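Side-chain contacts in BpsB (PgaB), Poly-beta-1,6-N-acetyl-D-glucosamine N-deacetylase (Bordetella bronchiseptica RB50, PDB 5BU6), which removes acetyl groups from the N-acetylglucosamine units of poly-beta-1,6-N-acetyl-D-glucosamine as a metal-dependent family 4 carbohydrate esterase and is required for biofilm formation in Bordetella bronchiseptica: residues A[11-16]-A[253-258]; A[25-30]-A[220-225]; A[95-100]-A[147-152]; A[104-109]-A[133-138]; A[121-124]-A[128-131]. The protein carries 5 engineered substitutions. All blocks are in the same frame, centred on the assembly; numbering follows the deposited sequence.

Contact 1 (A[11-16]-A[253-258]); sequences LTFRVL and VALTQI
The phenyl ring of Phe-13 meets Leu-255 at its edge, close to the ring plane, where CZ of Phe-13 lies 4.3 Å from CD2 of Leu-255. Ile-258 approaches the same ring obliquely, its CG2 4.2 Å from CE2 of Phe-13, and the carbonyl oxygen of Leu-11 lies in the ring plane at another part of the rim. This is core packing in the polysaccharide deacetylase fold of the family 4 carbohydrate esterases: it joins the start of the parallel strand 14-20 to the loop that leads into strand 261-266, its partner in the sheet. The ring is placed by its first torsion, which sets CG of Phe-13 between the backbone N and the carbonyl carbon (chi1 63°) and swings the phenyl toward the loop. Two residues further along, Val-15 points at the loop directly. Its CG2 branch lies anti to the carbonyl carbon and meets CG2 of Ile-258, and the two side chains cross at about a right angle, as do those of Phe-13 and Ile-258. One methyl of Ile-258 thus touches both Phe-13, before the strand, and Val-15 within it. The contact is apolar and mostly buried. Helix 60-67 adds Ile-63 against both Phe-13 and Leu-255, while Leu-79 of strand 77-83 packs on Val-15. Within the loop, a backbone bond from N of Gln-257 to O of Ala-254 (2.9 Å) closes a turn. Closest of the side-chain approaches is that of the two branch methyls, CG2 of Val-15 and CG2 of Ile-258, 3.7 Å apart.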
# COMPACT_ATOMS: atom_id res chain seq x y z
N LEU A 11 21.45 -6.68 2.90
CA LEU A 11 20.31 -7.24 2.16
C LEU A 11 18.99 -7.30 2.94
O LEU A 11 17.92 -7.12 2.36
CB LEU A 11 20.62 -8.65 1.70
CG LEU A 11 21.76 -8.78 0.69
CD1 LEU A 11 22.19 -10.22 0.57
CD2 LEU A 11 21.33 -8.22 -0.65
N THR A 12 19.07 -7.59 4.24
CA THR A 12 17.87 -7.79 5.04
C THR A 12 17.30 -6.45 5.43
O THR A 12 18.02 -5.58 5.90
CB THR A 12 18.17 -8.65 6.28
OG1 THR A 12 18.57 -9.96 5.85
CG2 THR A 12 16.95 -8.80 7.17
N PHE A 13 16.00 -6.25 5.22
CA PHE A 13 15.39 -4.97 5.55
C PHE A 13 14.02 -5.11 6.24
O PHE A 13 13.36 -6.16 6.15
CB PHE A 13 15.26 -4.10 4.30
CG PHE A 13 14.36 -4.68 3.24
CD1 PHE A 13 14.85 -5.61 2.32
CD2 PHE A 13 13.02 -4.30 3.16
CE1 PHE A 13 14.03 -6.14 1.35
CE2 PHE A 13 12.19 -4.84 2.18
CZ PHE A 13 12.70 -5.75 1.26
N ARG A 14 13.63 -4.06 6.95
CA ARG A 14 12.29 -4.01 7.55
C ARG A 14 11.43 -3.03 6.75
O ARG A 14 11.95 -2.17 6.04
CB ARG A 14 12.38 -3.61 9.03
CG ARG A 14 12.95 -4.70 9.94
CD ARG A 14 11.88 -5.70 10.34
NE ARG A 14 12.41 -6.75 11.20
CZ ARG A 14 11.68 -7.63 11.88
NH1 ARG A 14 12.28 -8.54 12.63
NH2 ARG A 14 10.35 -7.59 11.83
N VAL A 15 10.11 -3.20 6.81
CA VAL A 15 9.17 -2.28 6.16
C VAL A 15 8.16 -1.84 7.22
O VAL A 15 7.66 -2.66 8.00
CB VAL A 15 8.43 -2.91 4.97
CG1 VAL A 15 7.47 -1.91 4.32
CG2 VAL A 15 9.42 -3.41 3.92
N LEU A 16 7.87 -0.54 7.25
CA LEU A 16 7.01 0.03 8.25
C LEU A 16 5.88 0.75 7.54
O LEU A 16 6.10 1.73 6.85
CB LEU A 16 7.82 0.98 9.16
CG LEU A 16 7.26 1.48 10.48
CD1 LEU A 16 6.98 0.33 11.44
CD2 LEU A 16 8.21 2.50 11.09
N VAL A 253 13.28 -14.23 1.17
CA VAL A 253 11.94 -13.70 0.92
C VAL A 253 11.87 -13.07 -0.46
O VAL A 253 12.60 -12.12 -0.75
CB VAL A 253 11.54 -12.62 1.96
CG1 VAL A 253 10.10 -12.11 1.68
CG2 VAL A 253 11.66 -13.17 3.38
N ALA A 254 10.99 -13.59 -1.32
CA ALA A 254 10.79 -13.00 -2.65
C ALA A 254 10.23 -11.60 -2.55
O ALA A 254 9.46 -11.32 -1.64
CB ALA A 254 9.86 -13.87 -3.50
N LEU A 255 10.58 -10.72 -3.50
CA LEU A 255 10.08 -9.35 -3.45
C LEU A 255 8.58 -9.30 -3.75
O LEU A 255 7.96 -8.27 -3.59
CB LEU A 255 10.84 -8.43 -4.42
CG LEU A 255 12.30 -8.13 -4.05
CD1 LEU A 255 12.85 -7.04 -4.95
CD2 LEU A 255 12.50 -7.77 -2.56
N THR A 256 8.01 -10.43 -4.17
CA THR A 256 6.56 -10.51 -4.37
C THR A 256 5.83 -10.70 -3.04
O THR A 256 4.61 -10.55 -2.98
CB THR A 256 6.18 -11.68 -5.27
OG1 THR A 256 6.72 -12.88 -4.70
CG2 THR A 256 6.74 -11.49 -6.69
N GLN A 257 6.57 -11.04 -1.99
CA GLN A 257 5.99 -11.38 -0.69
C GLN A 257 6.58 -10.56 0.45
O GLN A 257 6.79 -11.07 1.55
CB GLN A 257 6.19 -12.87 -0.38
CG GLN A 257 5.78 -13.82 -1.48
CD GLN A 257 4.29 -13.85 -1.69
OE1 GLN A 257 3.51 -13.71 -0.74
NE2 GLN A 257 3.88 -14.01 -2.94
N ILE A 258 6.83 -9.28 0.19
CA ILE A 258 7.48 -8.41 1.17
C ILE A 258 6.66 -8.28 2.47
O ILE A 258 5.45 -8.04 2.44
CB ILE A 258 7.75 -7.03 0.55
CG1 ILE A 258 8.81 -7.15 -0.56
CG2 ILE A 258 8.23 -6.03 1.59
CD1 ILE A 258 9.06 -5.81 -1.26

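Contact 2 (A[25-30]-A[220-225]); sequences LRASFA and WPYGAH
Phe-29 drives the edge of its ring into one face of Tyr-222, a T-shaped pair with ring centroids 5.0 Å apart and planes at 84°. Atom CE2 of Phe-29 does most of the touching, 3.5 Å from CE2 of Tyr-222 and over the rim of the tyrosine ring rather than its centre. Two methyl groups join obliquely: CB of Ala-30 lies 3.5 Å from CD1 of Tyr-222, and CB of Ala-27 lies 3.8 Å from CE1 of Tyr-222. Ala-27 also covers one face of the Phe-29 ring, so the loop 25-30 folds upon itself as it receives the tyrosine. With CG of Phe-29 held between its backbone N and carbonyl carbon (chi1 52°), the ring turns its edge to Tyr-222. Further out, Glu-170 and Pro-172 touch Phe-29, and the turn carrying Tyr-222 is closed by the backbone bond from N of Gly-223 to O of Trp-220. His-159, a nickel ligand, makes a second edge-to-face pair with Tyr-222, whose side chain lies about 6 Å from a bound nickel ion. Phe-29 and Ala-30 are poorly ordered, consistent with a mobile loop. The contact is purely apolar and aromatic, and it places Tyr-222 between that loop and a metal ligand.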
# COMPACT_ATOMS: atom_id res chain seq x y z
N LEU A 25 -10.94 4.10 9.27
CA LEU A 25 -11.63 2.99 8.62
C LEU A 25 -10.74 1.75 8.62
O LEU A 25 -9.88 1.57 7.76
CB LEU A 25 -12.05 3.35 7.20
CG LEU A 25 -13.10 2.35 6.70
CD1 LEU A 25 -14.43 2.54 7.43
CD2 LEU A 25 -13.28 2.43 5.19
N ARG A 26 -10.94 0.91 9.64
CA ARG A 26 -10.42 -0.45 9.66
C ARG A 26 -11.59 -1.38 9.37
O ARG A 26 -12.75 -0.98 9.54
CB ARG A 26 -9.77 -0.78 11.00
N ALA A 27 -11.32 -2.60 8.94
CA ALA A 27 -12.37 -3.44 8.38
C ALA A 27 -12.71 -4.68 9.20
O ALA A 27 -11.84 -5.33 9.78
CB ALA A 27 -11.99 -3.86 6.97
N SER A 28 -14.00 -5.00 9.24
CA SER A 28 -14.48 -6.25 9.83
C SER A 28 -13.93 -7.45 9.07
O SER A 28 -13.21 -8.27 9.64
CB SER A 28 -16.01 -6.29 9.83
OG SER A 28 -16.55 -5.25 10.63
N PHE A 29 -14.27 -7.52 7.79
CA PHE A 29 -13.87 -8.63 6.92
C PHE A 29 -12.37 -8.87 6.87
O PHE A 29 -11.92 -10.00 6.67
CB PHE A 29 -14.39 -8.40 5.50
CG PHE A 29 -14.04 -7.05 4.92
CD1 PHE A 29 -14.94 -6.01 4.96
CD2 PHE A 29 -12.81 -6.85 4.32
CE1 PHE A 29 -14.62 -4.77 4.43
CE2 PHE A 29 -12.48 -5.61 3.79
CZ PHE A 29 -13.39 -4.58 3.84
N ALA A 30 -11.59 -7.81 7.03
CA ALA A 30 -10.14 -7.94 6.99
C ALA A 30 -9.64 -8.59 8.27
O ALA A 30 -10.29 -8.50 9.32
CB ALA A 30 -9.49 -6.59 6.79
N TRP A 220 -1.06 -4.70 -1.30
CA TRP A 220 -2.36 -5.36 -1.27
C TRP A 220 -3.22 -4.78 -0.14
O TRP A 220 -2.81 -4.83 1.01
CB TRP A 220 -2.16 -6.87 -1.08
CG TRP A 220 -1.45 -7.55 -2.27
CD1 TRP A 220 -0.16 -8.04 -2.30
CD2 TRP A 220 -2.02 -7.82 -3.55
NE1 TRP A 220 0.10 -8.58 -3.54
CE2 TRP A 220 -1.02 -8.46 -4.33
CE3 TRP A 220 -3.28 -7.57 -4.13
CZ2 TRP A 220 -1.24 -8.87 -5.64
CZ3 TRP A 220 -3.50 -7.98 -5.44
CH2 TRP A 220 -2.48 -8.61 -6.19
N PRO A 221 -4.42 -4.26 -0.46
CA PRO A 221 -5.33 -3.87 0.62
C PRO A 221 -5.57 -4.99 1.60
O PRO A 221 -5.75 -6.14 1.18
CB PRO A 221 -6.62 -3.51 -0.13
CG PRO A 221 -6.12 -3.00 -1.47
CD PRO A 221 -4.94 -3.91 -1.79
N TYR A 222 -5.56 -4.65 2.89
CA TYR A 222 -5.83 -5.59 3.96
C TYR A 222 -4.84 -6.76 3.95
O TYR A 222 -5.08 -7.76 4.61
CB TYR A 222 -7.26 -6.11 3.87
CG TYR A 222 -8.27 -5.03 3.57
CD1 TYR A 222 -8.57 -4.05 4.52
CD2 TYR A 222 -8.94 -4.98 2.35
CE1 TYR A 222 -9.49 -3.06 4.25
CE2 TYR A 222 -9.87 -4.00 2.07
CZ TYR A 222 -10.14 -3.04 3.03
OH TYR A 222 -11.06 -2.06 2.77
N GLY A 223 -3.73 -6.63 3.23
CA GLY A 223 -2.78 -7.72 3.08
C GLY A 223 -3.35 -8.94 2.37
O GLY A 223 -2.82 -10.05 2.48
N ALA A 224 -4.45 -8.74 1.63
CA ALA A 224 -5.17 -9.88 1.05
C ALA A 224 -4.67 -10.21 -0.35
O ALA A 224 -4.79 -9.42 -1.29
CB ALA A 224 -6.64 -9.62 1.03
N HIS A 225 -4.12 -11.41 -0.49
CA HIS A 225 -3.59 -11.86 -1.76
C HIS A 225 -3.45 -13.37 -1.71
O HIS A 225 -3.52 -13.98 -0.64
CB HIS A 225 -2.24 -11.18 -2.05
CG HIS A 225 -1.10 -11.74 -1.26
ND1 HIS A 225 -1.05 -11.66 0.12
CD2 HIS A 225 0.00 -12.41 -1.64
CE1 HIS A 225 0.05 -12.26 0.55
NE2 HIS A 225 0.70 -12.73 -0.50

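Contact 3 (A[95-100]-A[147-152]); sequences PLLAAF and GLVELA. Engineered in segment 95-100: Ala-98 (natural residue Lys), Ala-99 (natural residue Lys). With EDO (1,2-ethanediol), chain J.
Leu-97 and Leu-148 bring the two backbones nearest, with CA atoms 7.5 Å apart, where residues 95-100 of helix 88-100 pass the entry to strand 149-153. The helical course of 95-100 is kept by bonds such as that from N of Ala-99 to O of Pro-95, whereas Gly-147, with positive phi (89°), turns segment 147-152 away from the helix before it. Leu-148 then reaches across, and it is CD1 that touches, lying 3.7 Å from CA of Ala-98 and thus resting on the helix backbone. The same methyl lies 4.1 Å from CB of Ala-98, an engineered residue (lysine in nature). CG of Leu-148 stands anti to its carbonyl carbon (chi1 -64°), which extends the side chain to the helix. Deeper in, CD1 of Leu-97 meets CG2 of Val-149 more loosely, at 4.3 Å. OE1 of Glu-150 accepts a 2.8 Å hydrogen bond from O2 of an ethanediol probably left by crystallisation, its OE2 pairing with Arg-216. Here a helix packs on the parallel sheet of the deacetylase alpha/beta fold: strand 104-108, neighbour of 149-153, sets Ala-104 against Leu-97 and Val-106 against Val-149, while Phe-47 of helix 43-52 packs on Leu-97 and Met-143 of helix 137-145 on Val-149.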
# COMPACT_ATOMS: atom_id res chain seq x y z
N PRO A 95 6.38 17.03 3.70
CA PRO A 95 7.43 17.95 4.16
C PRO A 95 8.29 17.38 5.28
O PRO A 95 9.41 17.84 5.46
CB PRO A 95 6.64 19.18 4.64
CG PRO A 95 5.26 18.73 4.83
CD PRO A 95 5.02 17.58 3.92
N LEU A 96 7.80 16.39 6.02
CA LEU A 96 8.65 15.72 6.99
C LEU A 96 9.65 14.82 6.28
O LEU A 96 10.82 14.74 6.66
CB LEU A 96 7.82 14.92 7.99
CG LEU A 96 7.31 15.67 9.22
CD1 LEU A 96 6.54 14.71 10.11
CD2 LEU A 96 8.44 16.32 9.99
N LEU A 97 9.21 14.11 5.25
CA LEU A 97 10.12 13.31 4.45
C LEU A 97 11.25 14.19 3.90
O LEU A 97 12.42 13.81 3.95
CB LEU A 97 9.38 12.64 3.31
CG LEU A 97 8.38 11.57 3.74
CD1 LEU A 97 7.68 11.03 2.52
CD2 LEU A 97 9.08 10.44 4.49
N ALA A 98 10.89 15.37 3.41
CA ALA A 98 11.88 16.30 2.89
C ALA A 98 12.84 16.78 3.97
O ALA A 98 14.06 16.82 3.77
CB ALA A 98 11.20 17.49 2.23
N ALA A 99 12.30 17.14 5.13
CA ALA A 99 13.10 17.68 6.22
C ALA A 99 14.09 16.66 6.78
O ALA A 99 15.20 17.02 7.14
CB ALA A 99 12.19 18.19 7.33
N PHE A 100 13.70 15.39 6.84
CA PHE A 100 14.59 14.34 7.33
C PHE A 100 15.39 13.70 6.19
O PHE A 100 16.29 12.90 6.45
CB PHE A 100 13.78 13.26 8.05
CG PHE A 100 13.39 13.63 9.46
CD1 PHE A 100 12.32 14.47 9.71
CD2 PHE A 100 14.10 13.12 10.55
CE1 PHE A 100 11.96 14.81 11.02
CE2 PHE A 100 13.75 13.45 11.85
CZ PHE A 100 12.68 14.30 12.08
N GLY A 147 11.92 13.03 -6.08
CA GLY A 147 12.98 12.04 -5.93
C GLY A 147 12.85 11.23 -4.65
O GLY A 147 13.51 10.21 -4.50
N LEU A 148 11.99 11.67 -3.73
CA LEU A 148 11.89 11.02 -2.43
C LEU A 148 10.83 9.93 -2.40
O LEU A 148 10.85 9.09 -1.53
CB LEU A 148 11.57 12.04 -1.34
CG LEU A 148 12.55 13.16 -1.02
CD1 LEU A 148 11.82 14.20 -0.19
CD2 LEU A 148 13.75 12.60 -0.27
N VAL A 149 9.89 9.96 -3.34
CA VAL A 149 8.70 9.13 -3.20
C VAL A 149 8.52 8.17 -4.37
O VAL A 149 8.54 8.59 -5.52
CB VAL A 149 7.45 10.02 -3.08
CG1 VAL A 149 6.18 9.20 -3.18
CG2 VAL A 149 7.49 10.83 -1.78
N GLU A 150 8.32 6.90 -4.07
CA GLU A 150 7.98 5.88 -5.07
C GLU A 150 6.47 5.69 -5.03
O GLU A 150 5.90 5.46 -3.97
CB GLU A 150 8.67 4.55 -4.75
CG GLU A 150 8.16 3.35 -5.52
CD GLU A 150 9.09 2.93 -6.66
OE1 GLU A 150 10.16 3.55 -6.82
OE2 GLU A 150 8.75 1.97 -7.39
N LEU A 151 5.83 5.80 -6.18
CA LEU A 151 4.39 5.58 -6.25
C LEU A 151 4.13 4.10 -6.50
O LEU A 151 4.83 3.44 -7.29
CB LEU A 151 3.74 6.43 -7.34
CG LEU A 151 3.76 7.95 -7.17
CD1 LEU A 151 2.92 8.62 -8.27
CD2 LEU A 151 3.29 8.36 -5.79
N ALA A 152 3.13 3.57 -5.82
CA ALA A 152 2.74 2.19 -5.96
C ALA A 152 1.23 2.11 -6.13
O ALA A 152 0.52 3.05 -5.81
CB ALA A 152 3.16 1.39 -4.71
C1 EDO J . 12.07 6.55 -5.32
O1 EDO J . 12.19 6.78 -3.91
C2 EDO J . 12.98 5.38 -5.73
O2 EDO J . 12.43 4.12 -5.33

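Contact 4 (A[104-109]-A[133-138])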
# COMPACT_ATOMS: atom_id res chain seq x y z
N ALA A 104 10.18 7.35 0.74
CA ALA A 104 9.00 6.59 1.12
C ALA A 104 8.29 6.02 -0.10
O ALA A 104 8.55 6.43 -1.23
CB ALA A 104 8.05 7.47 1.91
N VAL A 105 7.41 5.05 0.13
CA VAL A 105 6.46 4.55 -0.86
C VAL A 105 5.09 5.14 -0.55
O VAL A 105 4.67 5.12 0.61
CB VAL A 105 6.36 3.01 -0.82
CG1 VAL A 105 5.38 2.50 -1.89
CG2 VAL A 105 7.73 2.41 -1.00
N VAL A 106 4.40 5.66 -1.55
CA VAL A 106 3.01 6.10 -1.39
C VAL A 106 2.14 5.23 -2.30
O VAL A 106 2.38 5.18 -3.50
CB VAL A 106 2.83 7.59 -1.74
CG1 VAL A 106 1.33 7.97 -1.71
CG2 VAL A 106 3.64 8.47 -0.80
N ALA A 107 1.17 4.52 -1.74
CA ALA A 107 0.36 3.59 -2.52
C ALA A 107 -1.03 4.19 -2.69
O ALA A 107 -1.69 4.57 -1.71
CB ALA A 107 0.30 2.22 -1.84
N VAL A 108 -1.45 4.28 -3.95
CA VAL A 108 -2.64 5.01 -4.38
C VAL A 108 -3.80 4.08 -4.68
O VAL A 108 -3.62 3.15 -5.44
CB VAL A 108 -2.30 5.83 -5.65
CG1 VAL A 108 -3.53 6.48 -6.24
CG2 VAL A 108 -1.19 6.84 -5.35
N VAL A 109 -4.98 4.30 -4.09
CA VAL A 109 -6.17 3.57 -4.54
C VAL A 109 -6.77 4.39 -5.67
O VAL A 109 -7.32 5.46 -5.44
CB VAL A 109 -7.23 3.38 -3.44
CG1 VAL A 109 -8.39 2.56 -3.98
CG2 VAL A 109 -6.61 2.72 -2.19
N PHE A 133 -11.03 14.82 0.26
CA PHE A 133 -10.26 14.18 1.34
C PHE A 133 -8.97 13.56 0.82
O PHE A 133 -8.07 13.23 1.61
CB PHE A 133 -11.09 13.10 2.05
CG PHE A 133 -11.98 13.64 3.13
CD1 PHE A 133 -12.39 14.96 3.12
CD2 PHE A 133 -12.39 12.83 4.18
CE1 PHE A 133 -13.20 15.48 4.13
CE2 PHE A 133 -13.20 13.34 5.21
CZ PHE A 133 -13.60 14.67 5.18
N PHE A 134 -8.88 13.37 -0.49
CA PHE A 134 -7.70 12.72 -1.08
C PHE A 134 -6.78 13.69 -1.82
O PHE A 134 -7.23 14.68 -2.38
CB PHE A 134 -8.18 11.62 -2.03
CG PHE A 134 -8.96 10.55 -1.34
CD1 PHE A 134 -8.31 9.54 -0.66
CD2 PHE A 134 -10.34 10.58 -1.30
CE1 PHE A 134 -9.02 8.56 0.02
CE2 PHE A 134 -11.05 9.61 -0.64
CZ PHE A 134 -10.39 8.60 0.03
N MET A 135 -5.49 13.37 -1.82
CA MET A 135 -4.49 14.05 -2.63
C MET A 135 -4.89 14.12 -4.08
O MET A 135 -5.48 13.18 -4.63
CB MET A 135 -3.14 13.33 -2.56
CG MET A 135 -2.31 13.62 -1.38
SD MET A 135 -0.73 12.76 -1.58
CE MET A 135 -1.26 11.06 -1.52
N THR A 136 -4.55 15.23 -4.73
CA THR A 136 -4.80 15.34 -6.16
C THR A 136 -3.70 14.67 -6.96
O THR A 136 -2.64 14.33 -6.44
CB THR A 136 -4.94 16.80 -6.59
OG1 THR A 136 -3.69 17.47 -6.45
CG2 THR A 136 -6.01 17.49 -5.73
N TRP A 137 -3.98 14.43 -8.23
CA TRP A 137 -2.98 13.85 -9.11
C TRP A 137 -1.77 14.76 -9.21
O TRP A 137 -0.64 14.28 -9.28
CB TRP A 137 -3.56 13.59 -10.50
CG TRP A 137 -4.37 12.32 -10.66
CD1 TRP A 137 -5.67 12.24 -11.07
CD2 TRP A 137 -3.94 10.98 -10.42
NE1 TRP A 137 -6.07 10.92 -11.11
CE2 TRP A 137 -5.02 10.13 -10.74
CE3 TRP A 137 -2.72 10.41 -10.01
CZ2 TRP A 137 -4.93 8.74 -10.64
CZ3 TRP A 137 -2.64 9.03 -9.90
CH2 TRP A 137 -3.74 8.21 -10.21
N ALA A 138 -2.01 16.06 -9.25
CA ALA A 138 -0.93 17.04 -9.34
C ALA A 138 -0.02 16.95 -8.13
O ALA A 138 1.22 17.00 -8.25
CB ALA A 138 -1.48 18.44 -9.46
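Met-135 and Val-106 reach toward each other tip to tip, and their meeting, CE of Met-135 to CG1 of Val-106 at 4.0 Å, is the closer of the two side-chain approaches here. The methionine runs straight as far as its sulfur and then bends (chi3 -65°), which carries its terminal methyl to the valine branch. Both residues are buried, and helix 137-145 thickens this side of the contact with Leu-140 and Met-143 against Met-135, while Thr-89 of helix 88-100 touches Met-135 and Val-106 alike. The segments join an interior parallel strand of the deacetylase sheet, 104-108, to the loop entering helix 137-145, an alpha/beta arrangement in which Thr-136 occupies the N-cap position and its side chain caps a backbone N in the first turn. Looser packing is found at Trp-137, which is partly exposed. CH2 of its indole lies 4.3 Å from CG1 of Val-108, an oblique approach, and a bound nickel ion lies about 5 Å from the Trp-137 side chain. The indole is held by other partners as well: NE1 of Trp-137 is hydrogen-bonded to OD1 of Asp-114, and the ring stacks on His-210.

Contact 5 (A[121-124]-A[128-131])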
# COMPACT_ATOMS: atom_id res chain seq x y z
N ILE A 121 -16.64 9.48 -2.42
CA ILE A 121 -16.04 8.16 -2.46
C ILE A 121 -16.76 7.29 -1.45
O ILE A 121 -16.82 7.65 -0.28
CB ILE A 121 -14.52 8.19 -2.14
CG1 ILE A 121 -13.72 8.69 -3.35
CG2 ILE A 121 -14.01 6.81 -1.69
CD1 ILE A 121 -13.81 10.18 -3.59
N ARG A 122 -17.33 6.17 -1.88
CA ARG A 122 -17.90 5.23 -0.93
C ARG A 122 -16.82 4.31 -0.40
O ARG A 122 -16.14 3.62 -1.16
CB ARG A 122 -19.02 4.39 -1.56
CG ARG A 122 -19.50 3.27 -0.63
CD ARG A 122 -20.85 2.68 -1.04
NE ARG A 122 -21.92 3.68 -1.07
CZ ARG A 122 -22.51 4.18 0.01
NH1 ARG A 122 -23.48 5.08 -0.12
NH2 ARG A 122 -22.14 3.79 1.22
N LEU A 123 -16.65 4.31 0.92
CA LEU A 123 -15.64 3.48 1.57
C LEU A 123 -16.26 2.18 2.06
O LEU A 123 -15.72 1.10 1.84
CB LEU A 123 -14.99 4.24 2.73
CG LEU A 123 -14.15 5.47 2.40
CD1 LEU A 123 -13.61 6.11 3.67
CD2 LEU A 123 -13.00 5.11 1.46
N SER A 124 -17.39 2.30 2.75
CA SER A 124 -18.11 1.16 3.27
C SER A 124 -19.58 1.36 2.95
O SER A 124 -19.98 2.47 2.58
CB SER A 124 -17.88 1.01 4.77
OG SER A 124 -18.90 1.66 5.50
N GLU A 128 -19.51 7.31 3.25
CA GLU A 128 -19.01 8.04 2.08
C GLU A 128 -18.16 9.23 2.51
O GLU A 128 -18.45 9.86 3.53
CB GLU A 128 -20.17 8.53 1.20
CG GLU A 128 -20.79 7.49 0.30
CD GLU A 128 -21.72 8.12 -0.74
OE1 GLU A 128 -22.41 9.11 -0.40
OE2 GLU A 128 -21.74 7.63 -1.89
N VAL A 129 -17.12 9.56 1.74
CA VAL A 129 -16.31 10.73 2.05
C VAL A 129 -16.15 11.66 0.86
O VAL A 129 -16.20 11.23 -0.30
CB VAL A 129 -14.91 10.34 2.59
CG1 VAL A 129 -15.02 9.61 3.91
CG2 VAL A 129 -14.14 9.51 1.57
N PRO A 130 -15.94 12.95 1.13
CA PRO A 130 -15.73 13.93 0.07
C PRO A 130 -14.54 13.62 -0.80
O PRO A 130 -13.52 13.11 -0.32
CB PRO A 130 -15.51 15.24 0.85
CG PRO A 130 -16.19 15.04 2.10
CD PRO A 130 -16.05 13.59 2.45
N HIS A 131 -14.69 13.91 -2.09
CA HIS A 131 -13.62 13.79 -3.07
C HIS A 131 -12.33 14.48 -2.60
O HIS A 131 -11.24 13.94 -2.79
CB HIS A 131 -14.09 14.39 -4.41
CG HIS A 131 -13.14 14.17 -5.55
ND1 HIS A 131 -12.72 12.92 -5.95
CD2 HIS A 131 -12.54 15.06 -6.38
CE1 HIS A 131 -11.89 13.04 -6.97
NE2 HIS A 131 -11.76 14.33 -7.25
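Ile-121 and Val-129 are joined by two backbone hydrogen bonds, N of Ile-121 to O of Val-129 and N of Val-129 to O of Ile-121, each 2.8 Å long. They define an antiparallel hydrogen-bonded pair of a beta hairpin, strands 121-124 and 127-129, with a classic beta bulge where Leu-123 and Ser-124 both face Ile-127. Next to it, the non-hydrogen-bonded pair Arg-122 and Glu-128 carries charge on the exposed face. The carboxylate stacks over one face of the guanidinium, planes 19° apart, with OE2 of Glu-128 3.6 Å from NH1 of Arg-122: a salt bridge of charges alone, since no N-H points at the oxygen. The arginine chain bends at chi3 (-58°), and its NH2 instead donates in the guanidinium plane to O of Ser-124, at 2.9 Å, on a carbonyl lone pair. Packing takes over on the other face. The side chains of Leu-123 and Val-129 cross at about a right angle, CD1 of Leu-123 lying 3.8 Å from CG1 of Val-129, and CD1 of Ile-121 sits at the edge of the His-131 ring, 3.8 Å from ND1 of His-131. This apolar side rests on Trp-112 of helix 110-113, which touches Ile-121 and Leu-123, and on Ala-115 and Tyr-86 of nearby loops.

In the fold
Contacts 1 and 4 are buried packing on the parallel sheet, on opposite sides of the chain's centre; contact 3, partly buried, reaches the same sheet through strand 149-153, neighbour of strand 104-108 in contact 4. Backbone bonds between Glu-150 and both Ala-104 and Val-106 tie those two together. Contacts 1, 3 and 4 are aliphatic or mixed with one aromatic ring, whereas contact 2, in loops near the metal, rests on paired rings. Contact 5 is the surface member, and there polar bonds and charges do much of the work. It touches contact 2 through Leu-25 and Leu-123, and contact 4 through Phe-134, while Gln-257 and His-225 connect contacts 1 and 2.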